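Local coordinates for hypothetical UPF0204 protein AF0625 (Archaeoglobus fulgidus, PDB 1YQE) that probably hydrolyses D-aminoacyl-tRNAs to free tRNA and D-amino acids as a zinc-dependent deacylase, limiting the toxicity of mischarged tRNA, at residues Asp34-Leu42 against Ile61-Ile69. Numbering follows the deposited sequence.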
ATOM      1  N   ASP A  34       2.954  20.237  17.980  1.00 43.89           N
ATOM      2  CA  ASP A  34       1.523  20.162  17.735  1.00 44.20           C
ATOM      3  C   ASP A  34       1.061  21.379  16.952  1.00 43.87           C
ATOM      4  O   ASP A  34       0.928  22.467  17.505  1.00 45.15           O
ATOM      5  CB  ASP A  34       0.759  20.075  19.057  1.00 45.20           C
ATOM      6  CG  ASP A  34       1.055  18.798  19.818  1.00 47.62           C
ATOM      7  OD1 ASP A  34       0.490  18.615  20.916  1.00 49.50           O
ATOM      8  OD2 ASP A  34       1.851  17.974  19.318  1.00 49.07           O
ATOM      9  N   VAL A  35       0.841  21.191  15.657  1.00 43.13           N
ATOM     10  CA  VAL A  35       0.375  22.266  14.792  1.00 42.88           C
ATOM     11  C   VAL A  35      -0.968  21.844  14.223  1.00 42.80           C
ATOM     12  O   VAL A  35      -1.178  20.667  13.920  1.00 43.28           O
ATOM     13  CB  VAL A  35       1.347  22.529  13.624  1.00 43.45           C
ATOM     14  CG1 VAL A  35       2.706  22.941  14.162  1.00 43.67           C
ATOM     15  CG2 VAL A  35       1.469  21.287  12.759  1.00 44.39           C
ATOM     16  N   GLY A  36      -1.876  22.802  14.083  1.00 42.03           N
ATOM     17  CA  GLY A  36      -3.190  22.486  13.558  1.00 41.01           C
ATOM     18  C   GLY A  36      -3.815  21.323  14.302  1.00 40.51           C
ATOM     19  O   GLY A  36      -3.712  21.225  15.526  1.00 40.55           O
ATOM     20  N   GLU A  37      -4.453  20.429  13.557  1.00 39.77           N
ATOM     21  CA  GLU A  37      -5.112  19.266  14.138  1.00 39.25           C
ATOM     22  C   GLU A  37      -4.178  18.072  14.323  1.00 37.72           C
ATOM     23  O   GLU A  37      -4.616  17.009  14.765  1.00 38.05           O
ATOM     24  CB  GLU A  37      -6.282  18.846  13.246  1.00 41.22           C
ATOM     25  CG  GLU A  37      -5.880  18.625  11.790  1.00 43.47           C
ATOM     26  CD  GLU A  37      -6.997  18.037  10.947  1.00 45.22           C
ATOM     27  OE1 GLU A  37      -7.422  16.898  11.237  1.00 46.81           O
ATOM     28  OE2 GLU A  37      -7.450  18.712   9.997  1.00 44.57           O
ATOM     29  N   PHE A  38      -2.898  18.242  14.007  1.00 35.61           N
ATOM     30  CA  PHE A  38      -1.953  17.133  14.115  1.00 34.82           C
ATOM     31  C   PHE A  38      -0.871  17.230  15.181  1.00 33.40           C
ATOM     32  O   PHE A  38      -0.607  18.289  15.755  1.00 31.25           O
ATOM     33  CB  PHE A  38      -1.245  16.904  12.773  1.00 35.19           C
ATOM     34  CG  PHE A  38      -2.159  16.916  11.586  1.00 36.14           C
ATOM     35  CD1 PHE A  38      -2.365  18.088  10.864  1.00 36.30           C
ATOM     36  CD2 PHE A  38      -2.813  15.755  11.182  1.00 35.71           C
ATOM     37  CE1 PHE A  38      -3.208  18.104   9.753  1.00 36.21           C
ATOM     38  CE2 PHE A  38      -3.658  15.762  10.074  1.00 35.86           C
ATOM     39  CZ  PHE A  38      -3.854  16.939   9.358  1.00 35.35           C
ATOM     40  N   LYS A  39      -0.246  16.084  15.424  1.00 32.48           N
ATOM     41  CA  LYS A  39       0.862  15.955  16.354  1.00 30.12           C
ATOM     42  C   LYS A  39       1.987  15.482  15.440  1.00 29.26           C
ATOM     43  O   LYS A  39       1.958  14.359  14.942  1.00 29.42           O
ATOM     44  CB  LYS A  39       0.569  14.896  17.420  1.00 30.44           C
ATOM     45  CG  LYS A  39      -0.605  15.230  18.330  1.00 35.15           C
ATOM     46  CD  LYS A  39      -0.906  14.100  19.307  1.00 36.55           C
ATOM     47  CE  LYS A  39       0.240  13.876  20.279  1.00 38.65           C
ATOM     48  NZ  LYS A  39       0.506  15.094  21.093  1.00 40.99           N
ATOM     49  N   LEU A  40       2.959  16.350  15.196  1.00 27.38           N
ATOM     50  CA  LEU A  40       4.065  16.005  14.315  1.00 27.44           C
ATOM     51  C   LEU A  40       5.326  15.660  15.091  1.00 28.52           C
ATOM     52  O   LEU A  40       5.629  16.282  16.106  1.00 29.56           O
ATOM     53  CB  LEU A  40       4.368  17.170  13.371  1.00 25.74           C
ATOM     54  CG  LEU A  40       3.212  17.778  12.577  1.00 27.91           C
ATOM     55  CD1 LEU A  40       3.741  18.951  11.760  1.00 27.96           C
ATOM     56  CD2 LEU A  40       2.578  16.728  11.671  1.00 27.10           C
ATOM     57  N   TYR A  41       6.052  14.658  14.608  1.00 28.56           N
ATOM     58  CA  TYR A  41       7.301  14.242  15.227  1.00 28.92           C
ATOM     59  C   TYR A  41       8.351  14.401  14.142  1.00 29.59           C
ATOM     60  O   TYR A  41       8.276  13.752  13.098  1.00 28.89           O
ATOM     61  CB  TYR A  41       7.222  12.787  15.695  1.00 29.63           C
ATOM     62  CG  TYR A  41       6.100  12.521  16.676  1.00 31.24           C
ATOM     63  CD1 TYR A  41       4.789  12.340  16.233  1.00 32.66           C
ATOM     64  CD2 TYR A  41       6.341  12.480  18.049  1.00 30.93           C
ATOM     65  CE1 TYR A  41       3.745  12.124  17.132  1.00 32.58           C
ATOM     66  CE2 TYR A  41       5.303  12.265  18.958  1.00 31.24           C
ATOM     67  CZ  TYR A  41       4.009  12.089  18.491  1.00 33.19           C
ATOM     68  OH  TYR A  41       2.975  11.878  19.378  1.00 34.27           O
ATOM     69  N   LEU A  42       9.325  15.272  14.388  1.00 28.87           N
ATOM     70  CA  LEU A  42      10.361  15.547  13.404  1.00 30.26           C
ATOM     71  C   LEU A  42      11.749  15.040  13.765  1.00 31.54           C
ATOM     72  O   LEU A  42      12.128  14.986  14.935  1.00 31.44           O
ATOM     73  CB  LEU A  42      10.438  17.053  13.158  1.00 30.44           C
ATOM     74  CG  LEU A  42       9.108  17.761  12.904  1.00 31.41           C
ATOM     75  CD1 LEU A  42       9.311  19.268  12.958  1.00 32.43           C
ATOM     76  CD2 LEU A  42       8.553  17.328  11.561  1.00 31.18           C
ATOM     77  N   ILE A  61      -5.831  14.457   3.321  1.00 21.27           N
ATOM     78  CA  ILE A  61      -4.985  14.663   4.488  1.00 21.80           C
ATOM     79  C   ILE A  61      -3.550  15.017   4.098  1.00 21.15           C
ATOM     80  O   ILE A  61      -2.832  15.651   4.873  1.00 20.85           O
ATOM     81  CB  ILE A  61      -4.984  13.430   5.412  1.00 23.34           C
ATOM     82  CG1 ILE A  61      -4.395  13.816   6.772  1.00 21.46           C
ATOM     83  CG2 ILE A  61      -4.198  12.289   4.775  1.00 24.37           C
ATOM     84  CD1 ILE A  61      -4.465  12.722   7.804  1.00 20.47           C
ATOM     85  N   ASP A  62      -3.130  14.618   2.899  1.00 20.06           N
ATOM     86  CA  ASP A  62      -1.780  14.937   2.449  1.00 20.23           C
ATOM     87  C   ASP A  62      -1.647  16.442   2.228  1.00 21.47           C
ATOM     88  O   ASP A  62      -0.610  17.032   2.546  1.00 20.20           O
ATOM     89  CB  ASP A  62      -1.423  14.187   1.157  1.00 19.84           C
ATOM     90  CG  ASP A  62      -2.452  14.379   0.056  1.00 22.80           C
ATOM     91  OD1 ASP A  62      -2.082  14.237  -1.132  1.00 18.76           O
ATOM     92  OD2 ASP A  62      -3.630  14.657   0.373  1.00 22.29           O
ATOM     93  N   GLU A  63      -2.700  17.059   1.690  1.00 22.50           N
ATOM     94  CA  GLU A  63      -2.702  18.500   1.444  1.00 25.02           C
ATOM     95  C   GLU A  63      -2.659  19.249   2.769  1.00 25.04           C
ATOM     96  O   GLU A  63      -1.976  20.266   2.895  1.00 27.14           O
ATOM     97  CB  GLU A  63      -3.960  18.927   0.680  1.00 26.85           C
ATOM     98  CG  GLU A  63      -4.187  18.216  -0.642  1.00 30.62           C
ATOM     99  CD  GLU A  63      -5.422  18.724  -1.369  1.00 33.65           C
ATOM    100  OE1 GLU A  63      -6.474  18.905  -0.715  1.00 33.48           O
ATOM    101  OE2 GLU A  63      -5.342  18.935  -2.599  1.00 36.73           O
ATOM    102  N   LYS A  64      -3.403  18.745   3.751  1.00 24.15           N
ATOM    103  CA  LYS A  64      -3.460  19.356   5.075  1.00 24.15           C
ATOM    104  C   LYS A  64      -2.103  19.318   5.775  1.00 25.08           C
ATOM    105  O   LYS A  64      -1.656  20.315   6.349  1.00 24.89           O
ATOM    106  CB  LYS A  64      -4.496  18.633   5.938  1.00 26.00           C
ATOM    107  CG  LYS A  64      -5.905  18.689   5.374  1.00 26.92           C
ATOM    108  CD  LYS A  64      -6.877  17.887   6.213  1.00 30.04           C
ATOM    109  CE  LYS A  64      -8.281  17.972   5.633  1.00 31.16           C
ATOM    110  NZ  LYS A  64      -9.269  17.222   6.454  1.00 34.88           N
ATOM    111  N   LEU A  65      -1.452  18.163   5.731  1.00 21.82           N
ATOM    112  CA  LEU A  65      -0.152  18.005   6.370  1.00 21.79           C
ATOM    113  C   LEU A  65       0.954  18.768   5.647  1.00 20.06           C
ATOM    114  O   LEU A  65       1.905  19.238   6.278  1.00 21.29           O
ATOM    115  CB  LEU A  65       0.210  16.519   6.453  1.00 20.21           C
ATOM    116  CG  LEU A  65      -0.565  15.697   7.486  1.00 22.03           C
ATOM    117  CD1 LEU A  65      -0.479  14.208   7.157  1.00 22.35           C
ATOM    118  CD2 LEU A  65      -0.008  15.976   8.871  1.00 22.76           C
ATOM    119  N   ALA A  66       0.826  18.900   4.331  1.00 19.35           N
ATOM    120  CA  ALA A  66       1.831  19.588   3.521  1.00 20.89           C
ATOM    121  C   ALA A  66       1.942  21.078   3.832  1.00 22.63           C
ATOM    122  O   ALA A  66       2.819  21.768   3.312  1.00 23.18           O
ATOM    123  CB  ALA A  66       1.540  19.385   2.046  1.00 19.93           C
ATOM    124  N   LYS A  67       1.045  21.577   4.673  1.00 22.41           N
ATOM    125  CA  LYS A  67       1.081  22.979   5.052  1.00 23.48           C
ATOM    126  C   LYS A  67       2.183  23.193   6.087  1.00 23.15           C
ATOM    127  O   LYS A  67       2.763  24.274   6.177  1.00 22.15           O
ATOM    128  CB  LYS A  67      -0.269  23.395   5.643  1.00 25.35           C
ATOM    129  CG  LYS A  67      -0.305  24.804   6.216  1.00 26.88           C
ATOM    130  CD  LYS A  67      -1.658  25.095   6.852  1.00 29.96           C
ATOM    131  CE  LYS A  67      -1.646  26.394   7.646  1.00 30.74           C
ATOM    132  NZ  LYS A  67      -2.954  26.619   8.342  1.00 31.44           N
ATOM    133  N   TYR A  68       2.483  22.148   6.852  1.00 22.71           N
ATOM    134  CA  TYR A  68       3.482  22.243   7.904  1.00 25.07           C
ATOM    135  C   TYR A  68       4.829  21.586   7.609  1.00 24.74           C
ATOM    136  O   TYR A  68       5.840  21.942   8.223  1.00 23.85           O
ATOM    137  CB  TYR A  68       2.907  21.671   9.199  1.00 24.93           C
ATOM    138  CG  TYR A  68       1.495  22.134   9.475  1.00 27.01           C
ATOM    139  CD1 TYR A  68       0.405  21.292   9.242  1.00 27.07           C
ATOM    140  CD2 TYR A  68       1.247  23.413   9.970  1.00 28.84           C
ATOM    141  CE1 TYR A  68      -0.900  21.716   9.501  1.00 28.90           C
ATOM    142  CE2 TYR A  68      -0.052  23.846  10.228  1.00 29.42           C
ATOM    143  CZ  TYR A  68      -1.119  22.994   9.994  1.00 29.70           C
ATOM    144  OH  TYR A  68      -2.403  23.417  10.263  1.00 29.65           O
ATOM    145  N   ILE A  69       4.843  20.627   6.686  1.00 23.34           N
ATOM    146  CA  ILE A  69       6.084  19.941   6.324  1.00 22.84           C
ATOM    147  C   ILE A  69       6.094  19.442   4.891  1.00 21.47           C
ATOM    148  O   ILE A  69       5.047  19.217   4.290  1.00 20.43           O
ATOM    149  CB  ILE A  69       6.357  18.716   7.230  1.00 22.99           C
ATOM    150  CG1 ILE A  69       5.081  17.880   7.376  1.00 19.21           C
ATOM    151  CG2 ILE A  69       6.900  19.170   8.571  1.00 25.14           C
ATOM    152  CD1 ILE A  69       5.312  16.516   8.016  1.00 20.11           C
TER
HETATM  153  O   HOH W   1      -4.574  21.516  11.003  1.00 38.23           O
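Phe-38 and Leu-65 illustrate how a methyl centred on a ring can lie at the heart of a helix-hairpin contact. Leu-65 CD2 sits 3.5 Å from the centroid of the Phe-38 ring, only 9° off the normal, a CH-pi contact squarely over the face, while CG of the adjacent Glu-37 lies against the opposite face. Lys-64 CB and Tyr-68 CE1 meet the edge of the Phe-38 ring, and Ile-61 CD1 approaches Phe-38 CE2 obliquely at 3.9 Å. Leu-40 and Leu-42 extend this tight apolar layer along strand 38-42, Leu-40 CD1 reaching Tyr-68 CB and Leu-42 CD2 reaching Ile-69 CG2; Leu-7 and Val-9 of strand 6-11 also touch Leu-65.

The hairpin end is more open. There Val-35 CG2 makes a second CH-pi contact over one face of the Tyr-68 ring, 3.4 Å from Tyr-68 CG. Tyr-68 CG lies anti to the carbonyl carbon (chi1 -45°), and the ring brings OH up to the type II' turn, 3.5 Å from Gly-36 CA. Glu-37 OE2 and Lys-64 NZ stay 4.3 Å apart, beyond a salt bridge.

With no direct hydrogen bond across, one water linking Glu-37 N to Tyr-68 OH ties polar groups only indirectly; apolar fit chiefly joins the edge hairpin to helix 61-65 and the loop after it.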